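PDB 3DSQ: pyrrolysyl-tRNA synthetase from Desulfitobacterium hafniense, which probably charges its cognate tRNA with pyrrolysine in an ATP-dependent reaction, as a homodimeric class II aminoacyl-tRNA synthetase. Local coordinates for residues V17-L22 against Q31-F36; N134-W139 against D248-L253; G181-L184 against Q189-E192; L228-G233 against L261-G266. One frame throughout, in Å; residues are numbered along the deposited sequence.

Interaction 1. Residues V17-L22 against Q31-F36; sequences VQYQRL and QLEMGF
Tyr19 and Leu32 bring the two backbones closest, their CA atoms lying 6.5 Å apart. Residues 17-22 run within helix 16-24, whereas 31-36 start on the last turn of helix 29-32 and leave helical geometry at Glu33, so the contact falls where the short helix ends. A weak Met34 N to Gln31 O bond spans that exit. The Tyr19 ring reaches Leu32 because its CG stands anti to the backbone N (chi1 -177°), swinging the phenol out from the helix. The two side chains then cross at about a right angle. Tyr19 CE1 rests 3.8 Å from Leu32 CB, and Leu32 CD2 lies over one ring face. The same CD2 reaches back to the helix, 3.7 Å from Leu22 CB, so one methyl bridges two residues a turn apart. Two oxygens also lie at the ring edge: Leu32 O is in the ring plane, 3.8 Å from Tyr19 CE1, and Glu33 OE2 is close to that plane at 4.0 Å from the same carbon. The bent Glu33 chain (chi2 -57°) brings its carboxylate back, although its CB points away. Outside the pair, Trp14 touches both Tyr19 and Leu22, and its NE1 bonds to Gln31 O, linking the chain just ahead of helix 16-24 to both segments. With no hydrogen bond crossing directly, the two segments are held by apolar contact, and the oxygens beside the ring's C-H edge probably add a mild electrostatic attraction at most.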
loop_
_atom_site.group_PDB
_atom_site.type_symbol
_atom_site.label_atom_id
_atom_site.label_comp_id
_atom_site.label_asym_id
_atom_site.label_seq_id
_atom_site.Cartn_x
_atom_site.Cartn_y
_atom_site.Cartn_z
ATOM N N VAL B 17 25.221 9.244 -19.172
ATOM C CA VAL B 17 24.412 8.053 -19.380
ATOM C C VAL B 17 25.064 6.775 -18.813
ATOM O O VAL B 17 24.370 5.883 -18.325
ATOM C CB VAL B 17 24.090 7.855 -20.873
ATOM C CG1 VAL B 17 25.313 7.350 -21.621
ATOM C CG2 VAL B 17 22.918 6.904 -21.016
ATOM N N GLN B 18 26.388 6.690 -18.884
ATOM C CA GLN B 18 27.107 5.533 -18.348
ATOM C C GLN B 18 27.017 5.584 -16.835
ATOM O O GLN B 18 26.790 4.568 -16.174
ATOM C CB GLN B 18 28.572 5.579 -18.759
ATOM C CG GLN B 18 28.787 5.431 -20.233
ATOM C CD GLN B 18 30.237 5.547 -20.596
ATOM O OE1 GLN B 18 30.935 6.438 -20.114
ATOM N NE2 GLN B 18 30.708 4.646 -21.451
ATOM N N TYR B 19 27.189 6.789 -16.299
ATOM C CA TYR B 19 27.113 7.022 -14.866
ATOM C C TYR B 19 25.734 6.608 -14.330
ATOM O O TYR B 19 25.631 5.914 -13.312
ATOM C CB TYR B 19 27.368 8.500 -14.588
ATOM C CG TYR B 19 27.398 8.881 -13.129
ATOM C CD1 TYR B 19 28.572 8.766 -12.376
ATOM C CD2 TYR B 19 26.253 9.371 -12.497
ATOM C CE1 TYR B 19 28.603 9.135 -11.024
ATOM C CE2 TYR B 19 26.272 9.741 -11.151
ATOM C CZ TYR B 19 27.447 9.624 -10.424
ATOM O OH TYR B 19 27.464 10.018 -9.105
ATOM N N GLN B 20 24.676 7.030 -15.020
ATOM C CA GLN B 20 23.318 6.698 -14.604
ATOM C C GLN B 20 23.066 5.190 -14.638
ATOM O O GLN B 20 22.395 4.645 -13.767
ATOM C CB GLN B 20 22.282 7.385 -15.503
ATOM C CG GLN B 20 20.848 7.078 -15.083
ATOM C CD GLN B 20 19.794 7.604 -16.054
ATOM O OE1 GLN B 20 19.683 7.140 -17.195
ATOM N NE2 GLN B 20 19.011 8.575 -15.596
ATOM N N ARG B 21 23.578 4.536 -15.672
ATOM C CA ARG B 21 23.423 3.098 -15.831
ATOM C C ARG B 21 24.103 2.361 -14.664
ATOM O O ARG B 21 23.520 1.474 -14.045
ATOM C CB ARG B 21 24.027 2.671 -17.179
ATOM C CG ARG B 21 23.968 1.173 -17.478
ATOM C CD ARG B 21 22.581 0.599 -17.265
ATOM N NE ARG B 21 22.466 -0.766 -17.770
ATOM C CZ ARG B 21 21.382 -1.526 -17.642
ATOM N NH1 ARG B 21 20.308 -1.061 -17.018
ATOM N NH2 ARG B 21 21.370 -2.748 -18.151
ATOM N N LEU B 22 25.332 2.752 -14.360
ATOM C CA LEU B 22 26.074 2.139 -13.273
ATOM C C LEU B 22 25.356 2.361 -11.949
ATOM O O LEU B 22 25.409 1.511 -11.052
ATOM C CB LEU B 22 27.494 2.711 -13.218
ATOM C CG LEU B 22 28.350 2.405 -14.456
ATOM C CD1 LEU B 22 29.721 3.032 -14.289
ATOM C CD2 LEU B 22 28.480 0.888 -14.664
ATOM N N GLN B 31 33.580 2.826 -8.095
ATOM C CA GLN B 31 33.377 2.564 -9.512
ATOM C C GLN B 31 32.802 3.800 -10.217
ATOM O O GLN B 31 33.186 4.117 -11.339
ATOM C CB GLN B 31 32.439 1.378 -9.698
ATOM C CG GLN B 31 32.997 0.059 -9.158
ATOM C CD GLN B 31 32.034 -1.100 -9.346
ATOM O OE1 GLN B 31 30.891 -1.059 -8.885
ATOM N NE2 GLN B 31 32.492 -2.140 -10.027
ATOM N N LEU B 32 31.898 4.506 -9.546
ATOM C CA LEU B 32 31.281 5.696 -10.120
ATOM C C LEU B 32 32.286 6.819 -10.342
ATOM O O LEU B 32 32.093 7.669 -11.210
ATOM C CB LEU B 32 30.148 6.202 -9.215
ATOM C CG LEU B 32 28.890 5.338 -9.088
ATOM C CD1 LEU B 32 27.886 6.045 -8.194
ATOM C CD2 LEU B 32 28.272 5.088 -10.464
ATOM N N GLU B 33 33.369 6.812 -9.569
ATOM C CA GLU B 33 34.376 7.862 -9.672
ATOM C C GLU B 33 35.623 7.502 -10.471
ATOM O O GLU B 33 36.631 8.193 -10.389
ATOM C CB GLU B 33 34.783 8.317 -8.265
ATOM C CG GLU B 33 33.611 8.824 -7.439
ATOM C CD GLU B 33 32.879 9.975 -8.117
ATOM O OE1 GLU B 33 33.456 11.082 -8.201
ATOM O OE2 GLU B 33 31.729 9.770 -8.574
ATOM N N MET B 34 35.550 6.436 -11.259
ATOM C CA MET B 34 36.697 6.005 -12.060
ATOM C C MET B 34 36.986 6.863 -13.285
ATOM O O MET B 34 36.076 7.286 -14.001
ATOM C CB MET B 34 36.521 4.558 -12.502
ATOM C CG MET B 34 36.681 3.566 -11.374
ATOM S SD MET B 34 36.308 1.923 -11.923
ATOM C CE MET B 34 37.866 1.478 -12.752
ATOM N N GLY B 35 38.273 7.108 -13.505
ATOM C CA GLY B 35 38.718 7.888 -14.640
ATOM C C GLY B 35 39.601 7.008 -15.503
ATOM O O GLY B 35 40.230 6.066 -15.009
ATOM N N PHE B 36 39.663 7.320 -16.790
ATOM C CA PHE B 36 40.454 6.539 -17.727
ATOM C C PHE B 36 41.317 7.431 -18.605
ATOM O O PHE B 36 41.108 8.644 -18.667
ATOM C CB PHE B 36 39.507 5.699 -18.580
ATOM C CG PHE B 36 38.654 4.787 -17.769
ATOM C CD1 PHE B 36 39.120 3.528 -17.396
ATOM C CD2 PHE B 36 37.427 5.223 -17.276
ATOM C CE1 PHE B 36 38.383 2.721 -16.538
ATOM C CE2 PHE B 36 36.687 4.427 -16.420
ATOM C CZ PHE B 36 37.167 3.170 -16.047
#

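Interaction 2. Residues N134-W139 against D248-L253; sequences NLYTLW and DPWVGL
Trp139 and Trp250 join helix 132-142 to strand 250-256 of the mixed, largely antiparallel sheet that forms the class II synthetase core. The aromatic contact is edge-to-face: the six-membered ring of Trp139 presents its edge to the face of Trp250, with its centroid 4.7 Å from that of the five-membered ring and the planes at 50°. CH2 and CZ3 of Trp139 do the touching: CH2 sits nearest CD2 of Trp250, with CG and CE3 next, and CZ3 nearest CG and CD2. The indole of Trp250 is placed for this by a chi1 of 59°, which sets CG between the backbone N and the carbonyl carbon. Tyr136 adds a van der Waals contact, its side chain crossing that of Trp250 at about a right angle with Tyr136 OH 3.9 Å from Trp250 CZ2. Polar contact is indirect. Both Tyr136 OH and Trp250 NE1 hydrogen-bond to Asp241 OD1, so one carboxylate oxygen ties helix and strand together, and Trp139 NE1 is satisfied by Thr178 OG1 on the neighbouring strand 171-180. Elsewhere on the helix, Asn134, Thr137 and Leu138 pack against the second subunit. The tightest approach puts Trp139 CH2 3.4 Å from Trp250 CD2.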
loop_
_atom_site.group_PDB
_atom_site.type_symbol
_atom_site.label_atom_id
_atom_site.label_comp_id
_atom_site.label_asym_id
_atom_site.label_seq_id
_atom_site.Cartn_x
_atom_site.Cartn_y
_atom_site.Cartn_z
ATOM N N ASN B 134 -4.553 11.906 9.342
ATOM C CA ASN B 134 -5.423 10.753 9.528
ATOM C C ASN B 134 -5.271 10.123 10.909
ATOM O O ASN B 134 -6.251 9.665 11.491
ATOM C CB ASN B 134 -5.152 9.711 8.443
ATOM C CG ASN B 134 -5.697 10.129 7.098
ATOM O OD1 ASN B 134 -6.196 11.254 6.941
ATOM N ND2 ASN B 134 -5.612 9.233 6.116
ATOM N N LEU B 135 -4.044 10.092 11.424
ATOM C CA LEU B 135 -3.803 9.512 12.741
ATOM C C LEU B 135 -4.359 10.457 13.819
ATOM O O LEU B 135 -4.813 10.019 14.875
ATOM C CB LEU B 135 -2.300 9.260 12.947
ATOM C CG LEU B 135 -1.631 8.266 11.977
ATOM C CD1 LEU B 135 -0.177 8.052 12.380
ATOM C CD2 LEU B 135 -2.368 6.934 11.990
ATOM N N TYR B 136 -4.331 11.757 13.539
ATOM C CA TYR B 136 -4.872 12.745 14.467
ATOM C C TYR B 136 -6.356 12.437 14.642
ATOM O O TYR B 136 -6.886 12.432 15.759
ATOM C CB TYR B 136 -4.725 14.151 13.887
ATOM C CG TYR B 136 -3.665 15.003 14.536
ATOM C CD1 TYR B 136 -2.764 15.726 13.759
ATOM C CD2 TYR B 136 -3.598 15.137 15.929
ATOM C CE1 TYR B 136 -1.819 16.573 14.345
ATOM C CE2 TYR B 136 -2.657 15.984 16.529
ATOM C CZ TYR B 136 -1.775 16.699 15.729
ATOM O OH TYR B 136 -0.868 17.562 16.298
ATOM N N THR B 137 -7.015 12.177 13.513
ATOM C CA THR B 137 -8.438 11.879 13.494
ATOM C C THR B 137 -8.730 10.631 14.326
ATOM O O THR B 137 -9.605 10.643 15.195
ATOM C CB THR B 137 -8.920 11.699 12.033
ATOM O OG1 THR B 137 -8.683 12.917 11.311
ATOM C CG2 THR B 137 -10.406 11.375 11.973
ATOM N N LEU B 138 -7.988 9.557 14.076
ATOM C CA LEU B 138 -8.185 8.322 14.829
ATOM C C LEU B 138 -7.916 8.528 16.319
ATOM O O LEU B 138 -8.554 7.905 17.164
ATOM C CB LEU B 138 -7.293 7.206 14.278
ATOM C CG LEU B 138 -7.687 6.673 12.898
ATOM C CD1 LEU B 138 -7.015 5.329 12.648
ATOM C CD2 LEU B 138 -9.187 6.500 12.835
ATOM N N TRP B 139 -6.962 9.395 16.644
ATOM C CA TRP B 139 -6.675 9.678 18.046
ATOM C C TRP B 139 -7.938 10.186 18.712
ATOM O O TRP B 139 -8.391 9.641 19.725
ATOM C CB TRP B 139 -5.605 10.753 18.183
ATOM C CG TRP B 139 -4.203 10.263 18.104
ATOM C CD1 TRP B 139 -3.776 8.962 18.025
ATOM C CD2 TRP B 139 -3.026 11.073 18.101
ATOM N NE1 TRP B 139 -2.404 8.918 17.971
ATOM C CE2 TRP B 139 -1.917 10.199 18.016
ATOM C CE3 TRP B 139 -2.800 12.454 18.160
ATOM C CZ2 TRP B 139 -0.597 10.665 17.989
ATOM C CZ3 TRP B 139 -1.494 12.916 18.132
ATOM C CH2 TRP B 139 -0.406 12.022 18.047
ATOM N N ASP B 248 -3.722 15.772 25.174
ATOM C CA ASP B 248 -2.952 14.825 25.961
ATOM C C ASP B 248 -1.549 14.826 25.373
ATOM O O ASP B 248 -1.363 15.119 24.187
ATOM C CB ASP B 248 -3.538 13.413 25.862
ATOM C CG ASP B 248 -4.913 13.305 26.488
ATOM O OD1 ASP B 248 -5.070 13.720 27.651
ATOM O OD2 ASP B 248 -5.836 12.796 25.824
ATOM N N PRO B 249 -0.533 14.543 26.204
ATOM C CA PRO B 249 0.837 14.518 25.694
ATOM C C PRO B 249 0.914 13.349 24.721
ATOM O O PRO B 249 0.113 12.424 24.811
ATOM C CB PRO B 249 1.667 14.264 26.947
ATOM C CG PRO B 249 0.846 14.888 28.024
ATOM C CD PRO B 249 -0.550 14.440 27.672
ATOM N N TRP B 250 1.864 13.387 23.792
ATOM C CA TRP B 250 2.009 12.293 22.835
ATOM C C TRP B 250 3.361 12.316 22.153
ATOM O O TRP B 250 4.093 13.297 22.229
ATOM C CB TRP B 250 0.919 12.356 21.751
ATOM C CG TRP B 250 0.915 13.653 20.957
ATOM C CD1 TRP B 250 0.108 14.735 21.162
ATOM C CD2 TRP B 250 1.762 13.991 19.852
ATOM N NE1 TRP B 250 0.395 15.726 20.252
ATOM C CE2 TRP B 250 1.409 15.297 19.438
ATOM C CE3 TRP B 250 2.787 13.319 19.169
ATOM C CZ2 TRP B 250 2.044 15.947 18.370
ATOM C CZ3 TRP B 250 3.420 13.968 18.104
ATOM C CH2 TRP B 250 3.041 15.272 17.719
ATOM N N VAL B 251 3.689 11.215 21.490
ATOM C CA VAL B 251 4.931 11.115 20.746
ATOM C C VAL B 251 4.620 10.396 19.453
ATOM O O VAL B 251 3.739 9.543 19.400
ATOM C CB VAL B 251 6.025 10.334 21.511
ATOM C CG1 VAL B 251 6.438 11.114 22.760
ATOM C CG2 VAL B 251 5.527 8.940 21.865
ATOM N N GLY B 252 5.338 10.765 18.402
ATOM C CA GLY B 252 5.136 10.139 17.116
ATOM C C GLY B 252 6.449 10.147 16.368
ATOM O O GLY B 252 7.201 11.121 16.420
ATOM N N LEU B 253 6.723 9.057 15.666
ATOM C CA LEU B 253 7.954 8.938 14.912
ATOM C C LEU B 253 7.592 8.461 13.515
ATOM O O LEU B 253 6.803 7.527 13.363
ATOM C CB LEU B 253 8.879 7.927 15.604
ATOM C CG LEU B 253 10.346 7.820 15.189
ATOM C CD1 LEU B 253 11.061 9.142 15.405
ATOM C CD2 LEU B 253 11.017 6.717 16.020
#

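Interaction 3. Residues G181-L184 against Q189-E192; sequences GTPL and QRLE
Thr182 and Arg190 meet through carbon: Thr182 CG2 lies 3.5 Å from Arg190 CG and 4.2 Å from Arg190 CB. The methyl faces the arginine chain because chi1 of -53° turns CG2 anti to the backbone N and leaves OG1 beside that nitrogen. The two side chains run antiparallel alongside one another, so the methyl meets the root of the arginine, which bends at chi2 (-59°) and carries its guanidinium on toward Pro183. There the contact is looser, Pro183 CD standing 4.4 Å from Arg190 NH1 in an oblique approach. Residues 181-184 form the loop leaving strand 171-180, second strand of the class II motif 2 hairpin, and 189-192 lie in the first turns of helix 187-201, which packs over the sheet; Val251 of strand 250-256 touches both Thr182 and Arg190. Polar contacts run through residues beside the segments. Glu179 OE1 is shared, hydrogen-bonded to Thr182 OG1 and in a salt bridge with Arg190 NE, so a single carboxylate oxygen from the strand holds loop and helix at once. A second salt bridge joins Arg190 NH1 to Glu186 OE2, fixing the far end of the guanidinium from the approach to the helix.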
loop_
_atom_site.group_PDB
_atom_site.type_symbol
_atom_site.label_atom_id
_atom_site.label_comp_id
_atom_site.label_asym_id
_atom_site.label_seq_id
_atom_site.Cartn_x
_atom_site.Cartn_y
_atom_site.Cartn_z
ATOM N N GLY B 181 -1.020 9.930 25.103
ATOM C CA GLY B 181 -1.168 9.793 26.539
ATOM C C GLY B 181 0.157 9.494 27.215
ATOM O O GLY B 181 0.194 9.032 28.356
ATOM N N THR B 182 1.251 9.757 26.510
ATOM C CA THR B 182 2.582 9.523 27.056
ATOM C C THR B 182 2.835 10.492 28.211
ATOM O O THR B 182 2.523 11.676 28.107
ATOM C CB THR B 182 3.669 9.765 25.980
ATOM O OG1 THR B 182 3.361 9.001 24.809
ATOM C CG2 THR B 182 5.039 9.354 26.499
ATOM N N PRO B 183 3.388 9.998 29.334
ATOM C CA PRO B 183 3.666 10.882 30.476
ATOM C C PRO B 183 4.722 11.881 30.011
ATOM O O PRO B 183 5.751 11.471 29.478
ATOM C CB PRO B 183 4.230 9.926 31.531
ATOM C CG PRO B 183 3.668 8.582 31.140
ATOM C CD PRO B 183 3.763 8.607 29.641
ATOM N N LEU B 184 4.473 13.178 30.193
ATOM C CA LEU B 184 5.426 14.206 29.764
ATOM C C LEU B 184 6.890 13.839 29.996
ATOM O O LEU B 184 7.709 13.869 29.072
ATOM C CB LEU B 184 5.146 15.532 30.471
ATOM C CG LEU B 184 3.904 16.336 30.074
ATOM C CD1 LEU B 184 3.800 17.566 30.967
ATOM C CD2 LEU B 184 3.985 16.740 28.618
ATOM N N GLN B 189 12.071 9.413 26.141
ATOM C CA GLN B 189 12.441 7.999 26.227
ATOM C C GLN B 189 11.548 7.125 25.340
ATOM O O GLN B 189 11.989 6.096 24.835
ATOM C CB GLN B 189 12.382 7.514 27.682
ATOM C CG GLN B 189 12.519 5.992 27.854
ATOM C CD GLN B 189 13.851 5.434 27.353
ATOM O OE1 GLN B 189 14.901 5.639 27.967
ATOM N NE2 GLN B 189 13.809 4.726 26.229
ATOM N N ARG B 190 10.291 7.520 25.155
ATOM C CA ARG B 190 9.393 6.756 24.293
ATOM C C ARG B 190 9.894 6.839 22.863
ATOM O O ARG B 190 9.992 5.830 22.169
ATOM C CB ARG B 190 7.972 7.305 24.349
ATOM C CG ARG B 190 7.119 6.719 25.442
ATOM C CD ARG B 190 6.973 5.209 25.317
ATOM N NE ARG B 190 5.857 4.746 26.137
ATOM C CZ ARG B 190 5.735 4.980 27.441
ATOM N NH1 ARG B 190 6.671 5.666 28.079
ATOM N NH2 ARG B 190 4.664 4.553 28.100
ATOM N N LEU B 191 10.197 8.054 22.417
ATOM C CA LEU B 191 10.712 8.249 21.074
ATOM C C LEU B 191 11.923 7.340 20.877
ATOM O O LEU B 191 12.078 6.726 19.823
ATOM C CB LEU B 191 11.086 9.719 20.851
ATOM C CG LEU B 191 9.861 10.630 20.652
ATOM C CD1 LEU B 191 10.302 12.061 20.397
ATOM C CD2 LEU B 191 9.027 10.119 19.471
ATOM N N GLU B 192 12.777 7.251 21.898
ATOM C CA GLU B 192 13.951 6.384 21.828
ATOM C C GLU B 192 13.505 4.938 21.666
ATOM O O GLU B 192 13.983 4.230 20.782
ATOM C CB GLU B 192 14.798 6.487 23.102
ATOM C CG GLU B 192 15.791 7.634 23.141
ATOM C CD GLU B 192 16.853 7.428 24.220
ATOM O OE1 GLU B 192 16.487 7.282 25.409
ATOM O OE2 GLU B 192 18.053 7.408 23.875
#

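Interaction 4. Residues L228-G233 against L261-G266; sequences LELASG and LMIREG
Leu230 and Ile263 press their terminal methyls together more tightly than van der Waals contact usually allows, CD1 to CD1 at 3.4 Å, right at an irregularity in the strand. Leu230 and Ala231 both face Val223 of strand 219-225, a classic beta bulge. Ile263 carries the helix side of the contact alone: chi1 of -67° sets its CG1 anti to the carbonyl carbon, and the extended chi2 (170°) carries CD1 on to Leu230 and to within 4.0 Å of Glu229 O. Its other branch, CG2, lies 4.1 Å from Leu228 CD1, and the Leu228 and Ile263 chains pass in opposite directions. Strand 228-233 and helix 261-265 approach to 9.9 Å between their axes, their directions 136° from each other, so the gap is bridged mainly by side chains. The aliphatic cluster continues to Lys225, which touches both Leu230 and Ile263. On another side of the helix, Arg264 NH1 and Glu265 OE1 form a salt bridge of 3.2 Å, while Arg264 NE bonds to Ala202 O. Strand 250-256 followed directly by helix 257-265 is, in sequence and topology, motif 3 of the class II synthetases, here packed by its helix against the bulged start of strand 228-236.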
loop_
_atom_site.group_PDB
_atom_site.type_symbol
_atom_site.label_atom_id
_atom_site.label_comp_id
_atom_site.label_asym_id
_atom_site.label_seq_id
_atom_site.Cartn_x
_atom_site.Cartn_y
_atom_site.Cartn_z
ATOM N N LEU B 228 23.044 10.906 7.731
ATOM C CA LEU B 228 21.870 10.353 7.077
ATOM C C LEU B 228 20.649 10.291 7.984
ATOM O O LEU B 228 20.663 9.609 9.008
ATOM C CB LEU B 228 22.187 8.951 6.555
ATOM C CG LEU B 228 23.344 8.837 5.558
ATOM C CD1 LEU B 228 23.614 7.373 5.242
ATOM C CD2 LEU B 228 23.003 9.607 4.292
ATOM N N GLU B 229 19.590 10.997 7.601
ATOM C CA GLU B 229 18.359 10.991 8.384
ATOM C C GLU B 229 17.554 9.739 8.083
ATOM O O GLU B 229 17.272 9.435 6.922
ATOM C CB GLU B 229 17.491 12.211 8.071
ATOM C CG GLU B 229 16.182 12.215 8.860
ATOM C CD GLU B 229 15.278 13.379 8.504
ATOM O OE1 GLU B 229 14.928 13.520 7.313
ATOM O OE2 GLU B 229 14.914 14.150 9.417
ATOM N N LEU B 230 17.178 9.021 9.133
ATOM C CA LEU B 230 16.397 7.804 8.983
ATOM C C LEU B 230 14.956 7.991 9.450
ATOM O O LEU B 230 14.073 7.217 9.082
ATOM C CB LEU B 230 17.052 6.664 9.771
ATOM C CG LEU B 230 18.195 5.921 9.065
ATOM C CD1 LEU B 230 19.158 6.905 8.409
ATOM C CD2 LEU B 230 18.917 5.044 10.076
ATOM N N ALA B 231 14.721 9.024 10.254
ATOM C CA ALA B 231 13.384 9.273 10.774
ATOM C C ALA B 231 13.282 10.565 11.568
ATOM O O ALA B 231 14.272 11.068 12.103
ATOM C CB ALA B 231 12.946 8.103 11.647
ATOM N N SER B 232 12.064 11.092 11.643
ATOM C CA SER B 232 11.797 12.317 12.384
ATOM C C SER B 232 10.622 12.116 13.336
ATOM O O SER B 232 9.550 11.679 12.929
ATOM C CB SER B 232 11.495 13.459 11.420
ATOM O OG SER B 232 12.619 13.717 10.602
ATOM N N GLY B 233 10.844 12.427 14.609
ATOM C CA GLY B 233 9.799 12.281 15.607
ATOM C C GLY B 233 9.363 13.630 16.141
ATOM O O GLY B 233 10.157 14.566 16.184
ATOM N N LEU B 261 15.625 1.422 3.527
ATOM C CA LEU B 261 16.179 0.321 2.746
ATOM C C LEU B 261 17.426 0.711 1.974
ATOM O O LEU B 261 18.400 -0.050 1.933
ATOM C CB LEU B 261 15.132 -0.233 1.771
ATOM C CG LEU B 261 14.051 -1.094 2.423
ATOM C CD1 LEU B 261 13.016 -1.461 1.399
ATOM C CD2 LEU B 261 14.676 -2.350 3.041
ATOM N N MET B 262 17.401 1.887 1.351
ATOM C CA MET B 262 18.554 2.338 0.587
ATOM C C MET B 262 19.789 2.464 1.487
ATOM O O MET B 262 20.904 2.099 1.102
ATOM C CB MET B 262 18.263 3.688 -0.069
ATOM C CG MET B 262 19.509 4.390 -0.596
ATOM S SD MET B 262 19.102 5.916 -1.490
ATOM C CE MET B 262 18.609 6.957 -0.135
ATOM N N ILE B 263 19.569 2.990 2.684
ATOM C CA ILE B 263 20.632 3.198 3.654
ATOM C C ILE B 263 21.141 1.873 4.237
ATOM O O ILE B 263 22.340 1.666 4.349
ATOM C CB ILE B 263 20.135 4.155 4.761
ATOM C CG1 ILE B 263 19.925 5.545 4.142
ATOM C CG2 ILE B 263 21.112 4.198 5.917
ATOM C CD1 ILE B 263 19.206 6.543 5.034
ATOM N N ARG B 264 20.237 0.968 4.580
ATOM C CA ARG B 264 20.646 -0.318 5.118
ATOM C C ARG B 264 21.399 -1.120 4.068
ATOM O O ARG B 264 22.459 -1.676 4.335
ATOM C CB ARG B 264 19.423 -1.113 5.562
ATOM C CG ARG B 264 19.735 -2.531 5.986
ATOM C CD ARG B 264 18.860 -3.510 5.234
ATOM N NE ARG B 264 17.617 -3.765 5.941
ATOM C CZ ARG B 264 16.587 -4.439 5.441
ATOM N NH1 ARG B 264 16.637 -4.935 4.215
ATOM N NH2 ARG B 264 15.512 -4.634 6.183
ATOM N N GLU B 265 20.843 -1.173 2.865
ATOM C CA GLU B 265 21.434 -1.937 1.778
ATOM C C GLU B 265 22.571 -1.247 1.048
ATOM O O GLU B 265 23.331 -1.889 0.329
ATOM C CB GLU B 265 20.336 -2.332 0.787
ATOM C CG GLU B 265 19.307 -3.252 1.416
ATOM C CD GLU B 265 19.944 -4.534 1.927
ATOM O OE1 GLU B 265 19.566 -5.004 3.021
ATOM O OE2 GLU B 265 20.825 -5.071 1.228
ATOM N N GLY B 266 22.692 0.059 1.235
ATOM C CA GLY B 266 23.752 0.784 0.563
ATOM C C GLY B 266 23.590 0.799 -0.949
ATOM O O GLY B 266 24.566 0.645 -1.670
#

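In the fold
Interaction 1 closes first along the chain and lies apart, its centre about 45 Å from that of interaction 2 and 47 Å from that of interaction 3, on the opposite side of the chain's centre. Interactions 2 and 3 are neighbours, centres 12 Å apart; interaction 3 is nested within the loop that interaction 2 closes, and the two touch at Pro249 and Gly181. Interaction 4 sits between the extremes, about 24 Å from interaction 1 and 23 Å from interaction 2, centre to centre. Interactions 2 and 4, whose segments alternate along the chain, share one class II sheet through adjacent strands 250-256 and 228-236; interaction 3 joins the loop and helix after strand 171-180, and interaction 1 packs the N-terminal helices.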